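Local coordinates for protein 4-diphosphocytidyl-2C-methyl-D-erythritol synthase (Neisseria gonorrhoeae, PDB 1VGW) that probably catalyses the transfer of a cytidylyl group from CTP to 2-C-methyl-D-erythritol 4-phosphate, releasing diphosphate, in the non-mevalonate route to isoprenoids, at residues 3-14 and 44-58. Sequence-based numbering, arbitrary orientation.
Sequences LKRKNIALIPAA and FERHEAVDLTVVVVS
The carboxylate of D51 takes the backbone N-H of N7 on OD2, at 2.7 Å and nearly straight (170°). CG of D51 lies beside its own backbone N (chi1 -53°), which turns OD2 and that N-H toward N7. The backbone N of D51 in turn donates to N7 O at 2.8 Å, so the two residues close a ring of two bonds. N7 ND2 reaches A49 O at 3.1 Å, in the type I turn from H47 to V50, with the oxygen slightly out of the amide plane. OD1 of the same amide has a weak bond to N106.

Beyond D51 the segments run as parallel strands, 7-12 beside 52-56. A9 and I11 each use both N-H and C=O: A9 bonds to L52 and V54, I11 to V54 and V56. A13 N continues the ladder to V56 O. Strand 7-12, helix 36-45 and strand 52-56 form a beta-alpha-beta crossover at the start of the Rossmann-like GT-A nucleotidyltransferase fold.

On the helix 36-45 side, A9 CB sits over one face of the F44 ring, 4.1 Å from its centroid. The H110 ring meets F44 edge-to-face. I11 CD1 approaches F44 CE2 obliquely at 4.2 Å, while V55 CG1 lies against A13 CB.

The other sheet face carries I8, L10, L52, V54 and V56. I8 CG2 and L52 CD2 lie side by side at 4.0 Å. L10 has CG anti to its N (chi1 173°), and its CD1 branch touches V56 CG2. V92 of helix 84-98 also packs on L10.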
ATOM      1  N   LEU B   3     -29.571  25.179 -12.889  1.00 49.88           N
ATOM      2  CA  LEU B   3     -28.893  24.910 -11.647  1.00 49.74           C
ATOM      3  C   LEU B   3     -28.553  23.430 -11.490  1.00 49.21           C
ATOM      4  O   LEU B   3     -29.423  22.581 -11.278  1.00 49.60           O
ATOM      5  CB  LEU B   3     -29.713  25.377 -10.424  1.00 49.58           C
ATOM      6  CG  LEU B   3     -28.841  25.984  -9.317  1.00 53.37           C
ATOM      7  CD1 LEU B   3     -28.742  27.513  -9.566  1.00 58.21           C
ATOM      8  CD2 LEU B   3     -29.321  25.708  -7.920  1.00 49.50           C
ATOM      9  N   LYS B   4     -27.279  23.104 -11.583  1.00 47.20           N
ATOM     10  CA  LYS B   4     -26.754  21.761 -11.405  1.00 43.39           C
ATOM     11  C   LYS B   4     -26.472  21.455  -9.920  1.00 40.00           C
ATOM     12  O   LYS B   4     -26.369  22.357  -9.102  1.00 39.81           O
ATOM     13  CB  LYS B   4     -25.401  21.668 -12.119  1.00 46.25           C
ATOM     14  CG  LYS B   4     -25.045  20.309 -12.645  1.00 51.38           C
ATOM     15  CD  LYS B   4     -24.237  20.457 -13.942  1.00 51.77           C
ATOM     16  CE  LYS B   4     -23.661  19.065 -14.304  1.00 55.84           C
ATOM     17  NZ  LYS B   4     -24.801  18.151 -14.634  1.00 52.03           N
ATOM     18  N   ARG B   5     -26.493  20.188  -9.569  1.00 36.90           N
ATOM     19  CA  ARG B   5     -26.083  19.722  -8.231  1.00 34.88           C
ATOM     20  C   ARG B   5     -24.589  20.092  -8.068  1.00 32.97           C
ATOM     21  O   ARG B   5     -23.822  19.959  -9.022  1.00 26.42           O
ATOM     22  CB  ARG B   5     -26.296  18.194  -8.140  1.00 31.85           C
ATOM     23  CG  ARG B   5     -27.571  17.828  -7.380  1.00 34.96           C
ATOM     24  CD  ARG B   5     -27.930  16.355  -7.324  1.00 31.89           C
ATOM     25  NE  ARG B   5     -27.958  15.725  -8.630  1.00 33.50           N
ATOM     26  CZ  ARG B   5     -27.077  14.943  -9.193  1.00 32.94           C
ATOM     27  NH1 ARG B   5     -25.986  14.599  -8.511  1.00 37.16           N
ATOM     28  NH2 ARG B   5     -27.219  14.471 -10.418  1.00 37.24           N
ATOM     29  N   LYS B   6     -24.199  20.638  -6.923  1.00 32.91           N
ATOM     30  CA  LYS B   6     -22.842  21.085  -6.695  1.00 34.73           C
ATOM     31  C   LYS B   6     -21.871  20.055  -6.129  1.00 34.35           C
ATOM     32  O   LYS B   6     -22.240  19.154  -5.367  1.00 33.28           O
ATOM     33  CB  LYS B   6     -22.850  22.284  -5.721  1.00 35.42           C
ATOM     34  CG  LYS B   6     -23.463  23.547  -6.307  1.00 41.77           C
ATOM     35  CD  LYS B   6     -23.683  24.518  -5.127  1.00 49.67           C
ATOM     36  CE  LYS B   6     -24.552  25.705  -5.526  1.00 53.11           C
ATOM     37  NZ  LYS B   6     -25.151  26.329  -4.278  1.00 57.60           N
ATOM     38  N   ASN B   7     -20.588  20.319  -6.413  1.00 32.45           N
ATOM     39  CA  ASN B   7     -19.481  19.480  -5.907  1.00 29.11           C
ATOM     40  C   ASN B   7     -18.602  20.324  -4.978  1.00 28.79           C
ATOM     41  O   ASN B   7     -17.944  21.259  -5.492  1.00 26.87           O
ATOM     42  CB  ASN B   7     -18.661  18.988  -7.092  1.00 27.06           C
ATOM     43  CG  ASN B   7     -19.387  17.863  -7.808  1.00 31.69           C
ATOM     44  OD1 ASN B   7     -19.824  16.922  -7.134  1.00 31.86           O
ATOM     45  ND2 ASN B   7     -19.473  17.965  -9.116  1.00 33.00           N
ATOM     46  N   ILE B   8     -18.649  20.055  -3.684  1.00 26.25           N
ATOM     47  CA  ILE B   8     -17.892  20.822  -2.703  1.00 27.97           C
ATOM     48  C   ILE B   8     -16.810  20.040  -1.962  1.00 28.15           C
ATOM     49  O   ILE B   8     -17.098  19.077  -1.221  1.00 27.12           O
ATOM     50  CB  ILE B   8     -18.856  21.425  -1.656  1.00 26.21           C
ATOM     51  CG1 ILE B   8     -19.975  22.245  -2.346  1.00 22.93           C
ATOM     52  CG2 ILE B   8     -18.157  22.295  -0.637  1.00 22.41           C
ATOM     53  CD1 ILE B   8     -21.155  22.459  -1.421  1.00 16.87           C
ATOM     54  N   ALA B   9     -15.549  20.451  -2.063  1.00 28.38           N
ATOM     55  CA  ALA B   9     -14.451  19.757  -1.346  1.00 26.81           C
ATOM     56  C   ALA B   9     -14.352  20.190   0.102  1.00 26.01           C
ATOM     57  O   ALA B   9     -14.462  21.411   0.403  1.00 25.46           O
ATOM     58  CB  ALA B   9     -13.104  19.995  -2.012  1.00 26.82           C
ATOM     59  N   LEU B  10     -14.242  19.225   1.017  1.00 23.45           N
ATOM     60  CA  LEU B  10     -14.100  19.610   2.456  1.00 25.04           C
ATOM     61  C   LEU B  10     -12.825  18.918   2.990  1.00 26.21           C
ATOM     62  O   LEU B  10     -12.611  17.704   2.859  1.00 24.47           O
ATOM     63  CB  LEU B  10     -15.324  19.263   3.257  1.00 22.25           C
ATOM     64  CG  LEU B  10     -15.386  19.394   4.744  1.00 25.79           C
ATOM     65  CD1 LEU B  10     -15.347  20.859   5.188  1.00 22.25           C
ATOM     66  CD2 LEU B  10     -16.655  18.765   5.370  1.00 22.51           C
ATOM     67  N   ILE B  11     -11.929  19.716   3.545  1.00 28.35           N
ATOM     68  CA  ILE B  11     -10.601  19.232   4.003  1.00 28.70           C
ATOM     69  C   ILE B  11     -10.393  19.535   5.475  1.00 28.78           C
ATOM     70  O   ILE B  11     -10.272  20.691   5.882  1.00 29.55           O
ATOM     71  CB  ILE B  11      -9.509  19.977   3.163  1.00 35.31           C
ATOM     72  CG1 ILE B  11      -9.574  19.509   1.696  1.00 33.01           C
ATOM     73  CG2 ILE B  11      -8.107  19.719   3.732  1.00 32.11           C
ATOM     74  CD1 ILE B  11      -8.717  20.289   0.755  1.00 35.68           C
ATOM     75  N   PRO B  12     -10.573  18.534   6.326  1.00 28.14           N
ATOM     76  CA  PRO B  12     -10.395  18.691   7.765  1.00 31.11           C
ATOM     77  C   PRO B  12      -8.891  18.751   8.083  1.00 32.27           C
ATOM     78  O   PRO B  12      -8.205  17.755   7.849  1.00 31.20           O
ATOM     79  CB  PRO B  12     -11.021  17.429   8.319  1.00 29.91           C
ATOM     80  CG  PRO B  12     -10.864  16.400   7.255  1.00 29.02           C
ATOM     81  CD  PRO B  12     -10.655  17.109   5.956  1.00 28.66           C
ATOM     82  N   ALA B  13      -8.402  19.913   8.479  1.00 33.32           N
ATOM     83  CA  ALA B  13      -6.974  20.058   8.749  1.00 38.82           C
ATOM     84  C   ALA B  13      -6.662  20.617  10.119  1.00 42.32           C
ATOM     85  O   ALA B  13      -5.599  21.235  10.254  1.00 47.23           O
ATOM     86  CB  ALA B  13      -6.354  20.975   7.659  1.00 30.90           C
ATOM     87  N   ALA B  14      -7.503  20.463  11.132  1.00 44.85           N
ATOM     88  CA  ALA B  14      -7.259  20.988  12.463  1.00 46.47           C
ATOM     89  C   ALA B  14      -6.303  20.080  13.270  1.00 47.30           C
ATOM     90  O   ALA B  14      -6.380  20.114  14.509  1.00 50.13           O
ATOM     91  CB  ALA B  14      -8.570  21.150  13.231  1.00 43.20           C
ATOM     92  N   PHE B  44      -7.829  20.781  -6.258  1.00 34.71           N
ATOM     93  CA  PHE B  44      -9.246  21.057  -6.359  1.00 36.58           C
ATOM     94  C   PHE B  44      -9.563  22.379  -7.052  1.00 39.23           C
ATOM     95  O   PHE B  44     -10.442  22.440  -7.934  1.00 35.84           O
ATOM     96  CB  PHE B  44      -9.896  21.040  -4.956  1.00 32.59           C
ATOM     97  CG  PHE B  44      -9.844  19.670  -4.322  1.00 36.95           C
ATOM     98  CD1 PHE B  44     -10.785  18.705  -4.579  1.00 33.51           C
ATOM     99  CD2 PHE B  44      -8.798  19.354  -3.449  1.00 36.72           C
ATOM    100  CE1 PHE B  44     -10.690  17.442  -4.026  1.00 36.80           C
ATOM    101  CE2 PHE B  44      -8.711  18.108  -2.878  1.00 36.81           C
ATOM    102  CZ  PHE B  44      -9.659  17.145  -3.144  1.00 38.48           C
ATOM    103  N   GLU B  45      -8.837  23.453  -6.695  1.00 40.44           N
ATOM    104  CA  GLU B  45      -9.031  24.750  -7.306  1.00 42.55           C
ATOM    105  C   GLU B  45      -8.821  24.736  -8.805  1.00 42.76           C
ATOM    106  O   GLU B  45      -9.529  25.490  -9.504  1.00 41.93           O
ATOM    107  CB  GLU B  45      -8.222  25.842  -6.632  1.00 46.68           C
ATOM    108  CG  GLU B  45      -8.746  26.086  -5.189  1.00 50.70           C
ATOM    109  CD  GLU B  45      -9.855  27.131  -5.224  1.00 51.66           C
ATOM    110  OE1 GLU B  45     -10.956  26.888  -4.693  1.00 47.23           O
ATOM    111  OE2 GLU B  45      -9.599  28.220  -5.794  1.00 54.31           O
ATOM    112  N   ARG B  46      -8.017  23.827  -9.346  1.00 42.12           N
ATOM    113  CA  ARG B  46      -7.847  23.755 -10.788  1.00 43.64           C
ATOM    114  C   ARG B  46      -8.766  22.765 -11.469  1.00 43.50           C
ATOM    115  O   ARG B  46      -8.672  22.548 -12.697  1.00 44.87           O
ATOM    116  CB  ARG B  46      -6.382  23.433 -11.131  1.00 46.47           C
ATOM    117  CG  ARG B  46      -6.062  21.979 -11.358  1.00 51.13           C
ATOM    118  CD  ARG B  46      -4.669  21.802 -12.006  1.00 55.62           C
ATOM    119  NE  ARG B  46      -3.658  21.600 -10.966  1.00 58.85           N
ATOM    120  CZ  ARG B  46      -3.258  22.495 -10.081  1.00 59.69           C
ATOM    121  NH1 ARG B  46      -3.761  23.733 -10.067  1.00 64.36           N
ATOM    122  NH2 ARG B  46      -2.372  22.166  -9.151  1.00 56.42           N
ATOM    123  N   HIS B  47      -9.606  22.061 -10.738  1.00 42.24           N
ATOM    124  CA  HIS B  47     -10.479  21.044 -11.317  1.00 40.40           C
ATOM    125  C   HIS B  47     -11.827  21.629 -11.674  1.00 40.50           C
ATOM    126  O   HIS B  47     -12.572  22.115 -10.810  1.00 38.88           O
ATOM    127  CB  HIS B  47     -10.635  19.888 -10.313  1.00 41.61           C
ATOM    128  CG  HIS B  47     -11.010  18.614 -10.999  1.00 39.69           C
ATOM    129  ND1 HIS B  47     -10.067  17.649 -11.303  1.00 39.79           N
ATOM    130  CD2 HIS B  47     -12.190  18.170 -11.464  1.00 39.06           C
ATOM    131  CE1 HIS B  47     -10.662  16.653 -11.945  1.00 38.90           C
ATOM    132  NE2 HIS B  47     -11.954  16.948 -12.053  1.00 41.74           N
ATOM    133  N   GLU B  48     -12.166  21.572 -12.948  1.00 41.58           N
ATOM    134  CA  GLU B  48     -13.370  22.178 -13.478  1.00 45.45           C
ATOM    135  C   GLU B  48     -14.681  21.806 -12.818  1.00 44.29           C
ATOM    136  O   GLU B  48     -15.524  22.686 -12.573  1.00 43.40           O
ATOM    137  CB  GLU B  48     -13.429  21.933 -15.003  1.00 52.64           C
ATOM    138  CG  GLU B  48     -12.144  22.353 -15.696  1.00 60.30           C
ATOM    139  CD  GLU B  48     -12.237  22.287 -17.212  1.00 66.76           C
ATOM    140  OE1 GLU B  48     -12.448  23.358 -17.833  1.00 68.69           O
ATOM    141  OE2 GLU B  48     -12.094  21.185 -17.792  1.00 68.12           O
ATOM    142  N   ALA B  49     -14.854  20.550 -12.418  1.00 42.47           N
ATOM    143  CA  ALA B  49     -16.086  20.083 -11.832  1.00 40.78           C
ATOM    144  C   ALA B  49     -16.290  20.424 -10.382  1.00 39.49           C
ATOM    145  O   ALA B  49     -17.368  20.091  -9.862  1.00 41.11           O
ATOM    146  CB  ALA B  49     -16.172  18.544 -11.994  1.00 40.96           C
ATOM    147  N   VAL B  50     -15.327  21.013  -9.701  1.00 37.82           N
ATOM    148  CA  VAL B  50     -15.457  21.334  -8.271  1.00 33.75           C
ATOM    149  C   VAL B  50     -15.924  22.762  -8.197  1.00 34.11           C
ATOM    150  O   VAL B  50     -15.348  23.599  -8.883  1.00 38.09           O
ATOM    151  CB  VAL B  50     -14.116  21.117  -7.544  1.00 32.60           C
ATOM    152  CG1 VAL B  50     -14.087  21.628  -6.104  1.00 27.72           C
ATOM    153  CG2 VAL B  50     -13.807  19.622  -7.542  1.00 27.10           C
ATOM    154  N   ASP B  51     -16.929  23.080  -7.418  1.00 33.16           N
ATOM    155  CA  ASP B  51     -17.483  24.422  -7.396  1.00 30.90           C
ATOM    156  C   ASP B  51     -17.027  25.243  -6.209  1.00 32.05           C
ATOM    157  O   ASP B  51     -17.223  26.460  -6.182  1.00 31.69           O
ATOM    158  CB  ASP B  51     -19.048  24.287  -7.339  1.00 31.72           C
ATOM    159  CG  ASP B  51     -19.538  23.395  -8.458  1.00 37.32           C
ATOM    160  OD1 ASP B  51     -19.310  23.735  -9.645  1.00 40.91           O
ATOM    161  OD2 ASP B  51     -20.056  22.281  -8.183  1.00 37.43           O
ATOM    162  N   LEU B  52     -16.512  24.606  -5.161  1.00 29.70           N
ATOM    163  CA  LEU B  52     -16.082  25.299  -3.972  1.00 30.14           C
ATOM    164  C   LEU B  52     -15.141  24.367  -3.174  1.00 32.24           C
ATOM    165  O   LEU B  52     -15.200  23.132  -3.344  1.00 29.65           O
ATOM    166  CB  LEU B  52     -17.295  25.668  -3.109  1.00 31.32           C
ATOM    167  CG  LEU B  52     -17.075  26.423  -1.816  1.00 33.25           C
ATOM    168  CD1 LEU B  52     -16.870  27.923  -2.057  1.00 39.32           C
ATOM    169  CD2 LEU B  52     -18.203  26.253  -0.819  1.00 26.09           C
ATOM    170  N   THR B  53     -14.286  24.990  -2.375  1.00 30.10           N
ATOM    171  CA  THR B  53     -13.330  24.271  -1.531  1.00 28.14           C
ATOM    172  C   THR B  53     -13.284  24.930  -0.163  1.00 28.81           C
ATOM    173  O   THR B  53     -13.276  26.160  -0.033  1.00 28.02           O
ATOM    174  CB  THR B  53     -11.947  24.222  -2.180  1.00 29.22           C
ATOM    175  OG1 THR B  53     -12.048  23.529  -3.427  1.00 26.05           O
ATOM    176  CG2 THR B  53     -10.892  23.600  -1.308  1.00 25.58           C
ATOM    177  N   VAL B  54     -13.434  24.123   0.884  1.00 27.89           N
ATOM    178  CA  VAL B  54     -13.397  24.620   2.248  1.00 29.16           C
ATOM    179  C   VAL B  54     -12.345  23.819   3.060  1.00 29.28           C
ATOM    180  O   VAL B  54     -12.199  22.634   2.773  1.00 28.44           O
ATOM    181  CB  VAL B  54     -14.742  24.470   2.963  1.00 30.58           C
ATOM    182  CG1 VAL B  54     -14.750  25.152   4.316  1.00 27.52           C
ATOM    183  CG2 VAL B  54     -15.881  25.065   2.096  1.00 34.02           C
ATOM    184  N   VAL B  55     -11.633  24.497   3.938  1.00 27.99           N
ATOM    185  CA  VAL B  55     -10.608  23.923   4.801  1.00 29.36           C
ATOM    186  C   VAL B  55     -10.990  24.274   6.242  1.00 28.04           C
ATOM    187  O   VAL B  55     -11.328  25.451   6.416  1.00 28.88           O
ATOM    188  CB  VAL B  55      -9.196  24.526   4.593  1.00 33.56           C
ATOM    189  CG1 VAL B  55      -8.201  23.718   5.462  1.00 31.76           C
ATOM    190  CG2 VAL B  55      -8.759  24.463   3.144  1.00 32.70           C
ATOM    191  N   VAL B  56     -11.069  23.312   7.130  1.00 28.01           N
ATOM    192  CA  VAL B  56     -11.436  23.642   8.511  1.00 31.04           C
ATOM    193  C   VAL B  56     -10.205  23.455   9.419  1.00 35.27           C
ATOM    194  O   VAL B  56      -9.638  22.355   9.482  1.00 34.91           O
ATOM    195  CB  VAL B  56     -12.571  22.774   9.051  1.00 30.30           C
ATOM    196  CG1 VAL B  56     -12.838  23.129  10.505  1.00 29.73           C
ATOM    197  CG2 VAL B  56     -13.849  22.926   8.230  1.00 31.25           C
ATOM    198  N   VAL B  57      -9.738  24.540  10.029  1.00 36.82           N
ATOM    199  CA  VAL B  57      -8.595  24.451  10.923  1.00 40.81           C
ATOM    200  C   VAL B  57      -8.978  24.764  12.371  1.00 44.89           C
ATOM    201  O   VAL B  57     -10.067  25.261  12.646  1.00 44.63           O
ATOM    202  CB  VAL B  57      -7.484  25.456  10.570  1.00 36.94           C
ATOM    203  CG1 VAL B  57      -6.849  25.164   9.237  1.00 29.26           C
ATOM    204  CG2 VAL B  57      -8.081  26.866  10.685  1.00 34.82           C
ATOM    205  N   SER B  58      -7.976  24.609  13.243  1.00 48.38           N
ATOM    206  CA  SER B  58      -8.190  24.922  14.674  1.00 52.06           C
ATOM    207  C   SER B  58      -8.128  26.434  14.824  1.00 54.23           C
ATOM    208  O   SER B  58      -7.474  27.098  14.015  1.00 52.99           O
ATOM    209  CB  SER B  58      -7.101  24.257  15.505  1.00 55.98           C
ATOM    210  OG  SER B  58      -6.054  25.163  15.829  1.00 53.96           O
TER